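Local coordinates for protein N-acetylglucosamine-specific lectin (Saxidomus purpuratus, PDB 6A7T) that binds N-acetylglucosamine as a C-type lectin that recognises its sugar without needing calcium, at residues G112-D126 with E132-V144. Sequence-based numbering, arbitrary orientation. Where two conformers were deposited one is given.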
loop_
_atom_site.group_PDB
_atom_site.type_symbol
_atom_site.label_atom_id
_atom_site.label_comp_id
_atom_site.label_asym_id
_atom_site.label_seq_id
_atom_site.Cartn_x
_atom_site.Cartn_y
_atom_site.Cartn_z
ATOM N N GLY A 112 13.189 9.767 -10.673
ATOM C CA GLY A 112 12.202 9.707 -11.729
ATOM C C GLY A 112 12.237 10.883 -12.666
ATOM O O GLY A 112 11.290 11.107 -13.393
ATOM N N TRP A 113 13.323 11.669 -12.674
ATOM C CA TRP A 113 13.395 12.800 -13.551
ATOM C C TRP A 113 13.501 12.339 -15.003
ATOM O O TRP A 113 14.125 11.325 -15.231
ATOM C CB TRP A 113 14.615 13.656 -13.224
ATOM C CG TRP A 113 14.509 14.373 -11.910
ATOM C CD1 TRP A 113 15.054 14.010 -10.722
ATOM C CD2 TRP A 113 13.773 15.574 -11.673
ATOM N NE1 TRP A 113 14.760 14.951 -9.768
ATOM C CE2 TRP A 113 14.037 15.944 -10.340
ATOM C CE3 TRP A 113 13.097 16.466 -12.498
ATOM C CZ2 TRP A 113 13.493 17.092 -9.783
ATOM C CZ3 TRP A 113 12.572 17.617 -11.960
ATOM C CH2 TRP A 113 12.817 17.940 -10.616
ATOM N N GLY A 114 12.962 13.145 -15.923
ATOM C CA GLY A 114 13.162 12.945 -17.350
ATOM C C GLY A 114 14.581 13.334 -17.712
ATOM O O GLY A 114 15.294 13.950 -16.924
ATOM N N PRO A 115 15.055 12.963 -18.919
ATOM C CA PRO A 115 16.453 13.217 -19.240
ATOM C C PRO A 115 16.783 14.714 -19.110
ATOM O O PRO A 115 16.038 15.529 -19.575
ATOM C CB PRO A 115 16.551 12.734 -20.694
ATOM C CG PRO A 115 15.342 11.844 -20.946
ATOM C CD PRO A 115 14.267 12.316 -19.981
ATOM N N ASN A 116 17.942 15.035 -18.522
ATOM C CA ASN A 116 18.476 16.405 -18.450
ATOM C C ASN A 116 17.512 17.341 -17.698
ATOM O O ASN A 116 17.332 18.517 -18.108
ATOM C CB ASN A 116 18.815 16.932 -19.834
ATOM C CG ASN A 116 19.712 15.950 -20.566
ATOM O OD1 ASN A 116 20.736 15.527 -20.029
ATOM N ND2 ASN A 116 19.284 15.523 -21.742
ATOM N N ARG A 117 16.881 16.755 -16.690
ATOM C CA ARG A 117 15.954 17.400 -15.744
ATOM C C ARG A 117 16.405 17.032 -14.329
ATOM O O ARG A 117 16.834 15.915 -14.042
ATOM C CB ARG A 117 14.516 16.922 -16.019
ATOM C CG ARG A 117 13.913 17.370 -17.341
ATOM C CD ARG A 117 13.997 18.842 -17.616
ATOM N NE ARG A 117 13.317 19.231 -18.826
ATOM C CZ ARG A 117 13.894 19.240 -20.018
ATOM N NH1 ARG A 117 15.177 18.938 -20.114
ATOM N NH2 ARG A 117 13.216 19.603 -21.091
ATOM N N PRO A 118 16.282 17.995 -13.395
ATOM C CA PRO A 118 15.726 19.301 -13.664
ATOM C C PRO A 118 16.586 20.250 -14.513
ATOM O O PRO A 118 17.800 20.318 -14.367
ATOM C CB PRO A 118 15.576 19.898 -12.256
ATOM C CG PRO A 118 16.665 19.202 -11.454
ATOM C CD PRO A 118 16.771 17.799 -12.045
ATOM N N ASP A 119 15.952 20.996 -15.396
ATOM C CA ASP A 119 16.676 21.916 -16.228
ATOM C C ASP A 119 17.143 23.152 -15.432
ATOM O O ASP A 119 18.182 23.776 -15.732
ATOM C CB ASP A 119 15.804 22.360 -17.386
ATOM C CG ASP A 119 16.539 23.358 -18.248
ATOM O OD1 ASP A 119 17.537 22.948 -18.851
ATOM O OD2 ASP A 119 16.118 24.536 -18.276
ATOM N N ALA A 120 16.370 23.552 -14.424
ATOM C CA ALA A 120 16.599 24.839 -13.712
ATOM C C ALA A 120 16.129 24.717 -12.248
ATOM O O ALA A 120 15.381 23.813 -11.876
ATOM C CB ALA A 120 15.910 25.973 -14.413
ATOM N N ASP A 121 16.675 25.591 -11.397
ATOM C CA ASP A 121 16.274 25.661 -9.992
ATOM C C ASP A 121 14.918 26.350 -9.892
ATOM O O ASP A 121 14.407 26.886 -10.847
ATOM C CB ASP A 121 17.324 26.448 -9.183
ATOM C CG ASP A 121 18.737 25.875 -9.172
ATOM O OD1 ASP A 121 18.932 24.693 -9.513
ATOM O OD2 ASP A 121 19.658 26.631 -8.768
ATOM N N GLU A 122 14.359 26.358 -8.657
ATOM C CA GLU A 122 13.314 27.291 -8.249
ATOM C C GLU A 122 11.982 26.951 -8.918
ATOM O O GLU A 122 11.149 27.799 -9.108
ATOM C CB GLU A 122 13.719 28.735 -8.543
ATOM C CG GLU A 122 15.019 29.087 -7.832
ATOM C CD GLU A 122 15.271 30.570 -7.627
ATOM O OE1 GLU A 122 14.617 31.394 -8.303
ATOM O OE2 GLU A 122 16.096 30.873 -6.743
ATOM N N GLY A 123 11.796 25.680 -9.204
ATOM C CA GLY A 123 10.548 25.282 -9.836
ATOM C C GLY A 123 9.673 24.369 -8.998
ATOM O O GLY A 123 9.963 24.052 -7.835
ATOM N N CYS A 124 8.578 23.932 -9.632
ATOM C CA CYS A 124 7.724 22.884 -9.073
ATOM C C CYS A 124 7.670 21.721 -10.056
ATOM O O CYS A 124 7.939 21.927 -11.224
ATOM C CB CYS A 124 6.335 23.427 -8.803
ATOM S SG CYS A 124 6.374 24.744 -7.566
ATOM N N MET A 125 7.309 20.541 -9.555
ATOM C CA MET A 125 7.443 19.330 -10.356
ATOM C C MET A 125 6.095 18.845 -10.898
ATOM O O MET A 125 5.040 18.964 -10.264
ATOM C CB MET A 125 8.107 18.211 -9.570
ATOM C CG MET A 125 9.532 18.569 -9.042
ATOM S SD MET A 125 10.237 17.464 -7.883
ATOM C CE MET A 125 10.274 15.968 -8.882
ATOM N N ASP A 126 6.207 18.228 -12.066
ATOM C CA ASP A 126 5.124 17.489 -12.703
ATOM C C ASP A 126 5.639 16.147 -13.230
ATOM O O ASP A 126 6.824 15.904 -13.271
ATOM C CB ASP A 126 4.452 18.338 -13.774
ATOM C CG ASP A 126 5.289 18.759 -14.969
ATOM O OD1 ASP A 126 6.317 18.131 -15.198
ATOM O OD2 ASP A 126 4.817 19.672 -15.678
ATOM N N GLU A 132 11.240 13.747 -25.368
ATOM C CA GLU A 132 12.152 12.790 -24.705
ATOM C C GLU A 132 11.688 12.430 -23.271
ATOM O O GLU A 132 12.157 11.455 -22.701
ATOM C CB GLU A 132 13.583 13.359 -24.730
ATOM C CG GLU A 132 13.798 14.673 -23.947
ATOM C CD GLU A 132 13.232 15.971 -24.536
ATOM O OE1 GLU A 132 13.091 16.041 -25.783
ATOM O OE2 GLU A 132 12.911 16.923 -23.745
ATOM N N ILE A 133 10.809 13.242 -22.672
ATOM C CA ILE A 133 10.289 12.994 -21.324
ATOM C C ILE A 133 8.992 12.172 -21.492
ATOM O O ILE A 133 7.989 12.690 -21.996
ATOM C CB ILE A 133 10.097 14.340 -20.597
ATOM C CG1 ILE A 133 11.432 15.083 -20.482
ATOM C CG2 ILE A 133 9.419 14.181 -19.256
ATOM C CD1 ILE A 133 11.346 16.497 -19.938
ATOM N N VAL A 134 9.049 10.898 -21.102
ATOM C CA VAL A 134 7.952 9.944 -21.318
ATOM C C VAL A 134 7.311 9.590 -19.971
ATOM O O VAL A 134 7.652 8.566 -19.376
ATOM C CB VAL A 134 8.469 8.693 -22.051
ATOM C CG1 VAL A 134 7.348 7.747 -22.438
ATOM C CG2 VAL A 134 9.267 9.103 -23.262
ATOM N N TRP A 135 6.377 10.442 -19.510
ATOM C CA TRP A 135 5.764 10.268 -18.215
ATOM C C TRP A 135 6.842 10.152 -17.127
ATOM O O TRP A 135 6.940 9.206 -16.391
ATOM C CB TRP A 135 4.737 9.128 -18.214
ATOM C CG TRP A 135 3.505 9.451 -18.999
ATOM C CD1 TRP A 135 3.009 8.724 -20.049
ATOM C CD2 TRP A 135 2.646 10.593 -18.863
ATOM N NE1 TRP A 135 1.870 9.307 -20.520
ATOM C CE2 TRP A 135 1.631 10.463 -19.839
ATOM C CE3 TRP A 135 2.604 11.699 -17.998
ATOM C CZ2 TRP A 135 0.582 11.370 -19.947
ATOM C CZ3 TRP A 135 1.589 12.616 -18.137
ATOM C CH2 TRP A 135 0.615 12.479 -19.132
ATOM N N GLN A 136 7.677 11.199 -17.074
ATOM C CA GLN A 136 8.752 11.341 -16.095
ATOM C C GLN A 136 8.669 12.770 -15.554
ATOM O O GLN A 136 7.959 13.643 -16.111
ATOM C CB GLN A 136 10.100 11.041 -16.761
ATOM C CG GLN A 136 10.286 9.579 -17.118
ATOM C CD GLN A 136 11.464 9.416 -18.052
ATOM O OE1 GLN A 136 11.536 10.006 -19.129
ATOM N NE2 GLN A 136 12.420 8.667 -17.581
ATOM N N TRP A 137 9.475 13.060 -14.548
ATOM C CA TRP A 137 9.342 14.372 -13.892
ATOM C C TRP A 137 10.029 15.495 -14.681
ATOM O O TRP A 137 11.073 15.269 -15.298
ATOM C CB TRP A 137 9.856 14.338 -12.449
ATOM C CG TRP A 137 9.437 13.194 -11.615
ATOM C CD1 TRP A 137 8.262 12.505 -11.663
ATOM C CD2 TRP A 137 10.175 12.659 -10.519
ATOM N NE1 TRP A 137 8.262 11.539 -10.727
ATOM C CE2 TRP A 137 9.429 11.600 -10.004
ATOM C CE3 TRP A 137 11.432 12.929 -9.959
ATOM C CZ2 TRP A 137 9.849 10.819 -8.943
ATOM C CZ3 TRP A 137 11.871 12.114 -8.943
ATOM C CH2 TRP A 137 11.086 11.123 -8.397
ATOM N N ASN A 138 9.409 16.693 -14.711
ATOM C CA ASN A 138 9.945 17.913 -15.296
ATOM C C ASN A 138 9.763 19.049 -14.272
ATOM O O ASN A 138 8.840 18.984 -13.419
ATOM C CB ASN A 138 9.202 18.358 -16.550
ATOM C CG ASN A 138 9.866 19.516 -17.235
ATOM O OD1 ASN A 138 11.080 19.517 -17.300
ATOM N ND2 ASN A 138 9.091 20.487 -17.707
ATOM N N ASP A 139 10.650 20.034 -14.312
ATOM C CA ASP A 139 10.604 21.237 -13.449
ATOM C C ASP A 139 10.026 22.398 -14.245
ATOM O O ASP A 139 10.515 22.722 -15.346
ATOM C CB ASP A 139 12.014 21.606 -12.967
ATOM C CG ASP A 139 12.996 21.851 -14.110
ATOM O OD1 ASP A 139 13.251 20.885 -14.853
ATOM O OD2 ASP A 139 13.390 23.024 -14.309
ATOM N N HIS A 140 9.007 23.080 -13.706
ATOM C CA HIS A 140 8.359 24.189 -14.310
ATOM C C HIS A 140 8.523 25.381 -13.355
ATOM O O HIS A 140 8.285 25.245 -12.159
ATOM C CB HIS A 140 6.858 23.926 -14.569
ATOM C CG HIS A 140 6.162 25.024 -15.297
ATOM N ND1 HIS A 140 6.387 25.259 -16.655
ATOM C CD2 HIS A 140 5.185 25.897 -14.941
ATOM C CE1 HIS A 140 5.602 26.230 -17.069
ATOM N NE2 HIS A 140 4.874 26.667 -16.034
ATOM N N GLN A 141 8.904 26.540 -13.895
ATOM C CA GLN A 141 9.310 27.642 -13.011
ATOM C C GLN A 141 8.130 28.563 -12.642
ATOM O O GLN A 141 8.303 29.508 -11.858
ATOM C CB GLN A 141 10.527 28.315 -13.660
ATOM C CG GLN A 141 11.837 27.662 -13.227
ATOM C CD GLN A 141 12.071 26.275 -13.778
ATOM O OE1 GLN A 141 11.748 25.978 -14.915
ATOM N NE2 GLN A 141 12.703 25.423 -12.999
ATOM N N ASP A 142 6.920 28.311 -13.125
ATOM C CA ASP A 142 5.782 29.059 -12.694
ATOM C C ASP A 142 4.852 28.181 -11.845
ATOM O O ASP A 142 4.051 27.424 -12.365
ATOM C CB ASP A 142 5.000 29.630 -13.867
ATOM C CG ASP A 142 3.688 30.267 -13.468
ATOM O OD1 ASP A 142 3.520 30.645 -12.252
ATOM O OD2 ASP A 142 2.821 30.352 -14.355
ATOM N N CYS A 143 4.969 28.362 -10.534
ATOM C CA CYS A 143 4.254 27.499 -9.554
ATOM C C CYS A 143 2.896 28.087 -9.201
ATOM O O CYS A 143 2.202 27.531 -8.324
ATOM C CB CYS A 143 5.123 27.290 -8.328
ATOM S SG CYS A 143 6.615 26.361 -8.754
ATOM N N VAL A 144 2.467 29.159 -9.881
ATOM C CA VAL A 144 1.270 29.852 -9.548
ATOM C C VAL A 144 0.260 29.811 -10.696
ATOM O O VAL A 144 -0.899 29.482 -10.499
ATOM C CB VAL A 144 1.569 31.289 -9.071
ATOM C CG1 VAL A 144 0.304 32.007 -8.681
ATOM C CG2 VAL A 144 2.560 31.288 -7.908
HETATM O O HOH W 1 13.813 25.606 -17.397
HETATM O O HOH W 2 11.314 30.066 -10.641
#
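W137 presents the edge of its six-membered ring to a face of W113, the planes 79° apart, and M125 CE lies on that same face of W113 while also touching W137 CE3 at 3.4 Å. P118, which follows a cis peptide bond, covers the other face of W113. G112 CA sits squarely over the W137 six-membered ring, and the backbones of G112 and G114 bond to W137 N and O, so the residues before and after W113 are bonded to the same residue of the strand. W102 and Y127 complete the aromatic packing around W137. Beyond this core, strands 124-126 and 136-140 pair antiparallel; C124 and H140 exchange two backbone bonds, D126 and N138 two more, and the C124-C143 disulfide ties the far end.

The D139 carboxylate takes two backbone N-H groups of the loop. D139 has CG between its backbone N and carbonyl carbon (chi1 57°), which lifts OD1 to D119 N (2.8 Å) and OD2 to A120 N (3.0 Å), both donors approaching from above the carboxylate plane. OD2 also receives Q141 NE2 at 2.8 Å through its anti lone pair; the same nitrogen reaches D121 O, and Y100 OH bonds to A120 O.

Toward solvent the packing thins. R117 NE donates to N138 OD1 at 2.7 Å, although the bond is bent (133°), while I133 CD1 lies over the guanidinium face. E132 OE2 forms a long salt bridge to R117 NH2 (3.8 Å), well out of the guanidinium plane, so no N-H points at it. A water lies 2.7 Å from D119 OD2.

R117, N138 and H140 bind N-acetylglucosamine in this lectin, though no sugar is bound here and H140 NE2 bonds to T146; D119 and D139 can hold a second calcium. With that site empty, N-H groups of D119, A120 and Q141 engage D139, holding the loop without calcium there, in keeping with calcium-independent recognition.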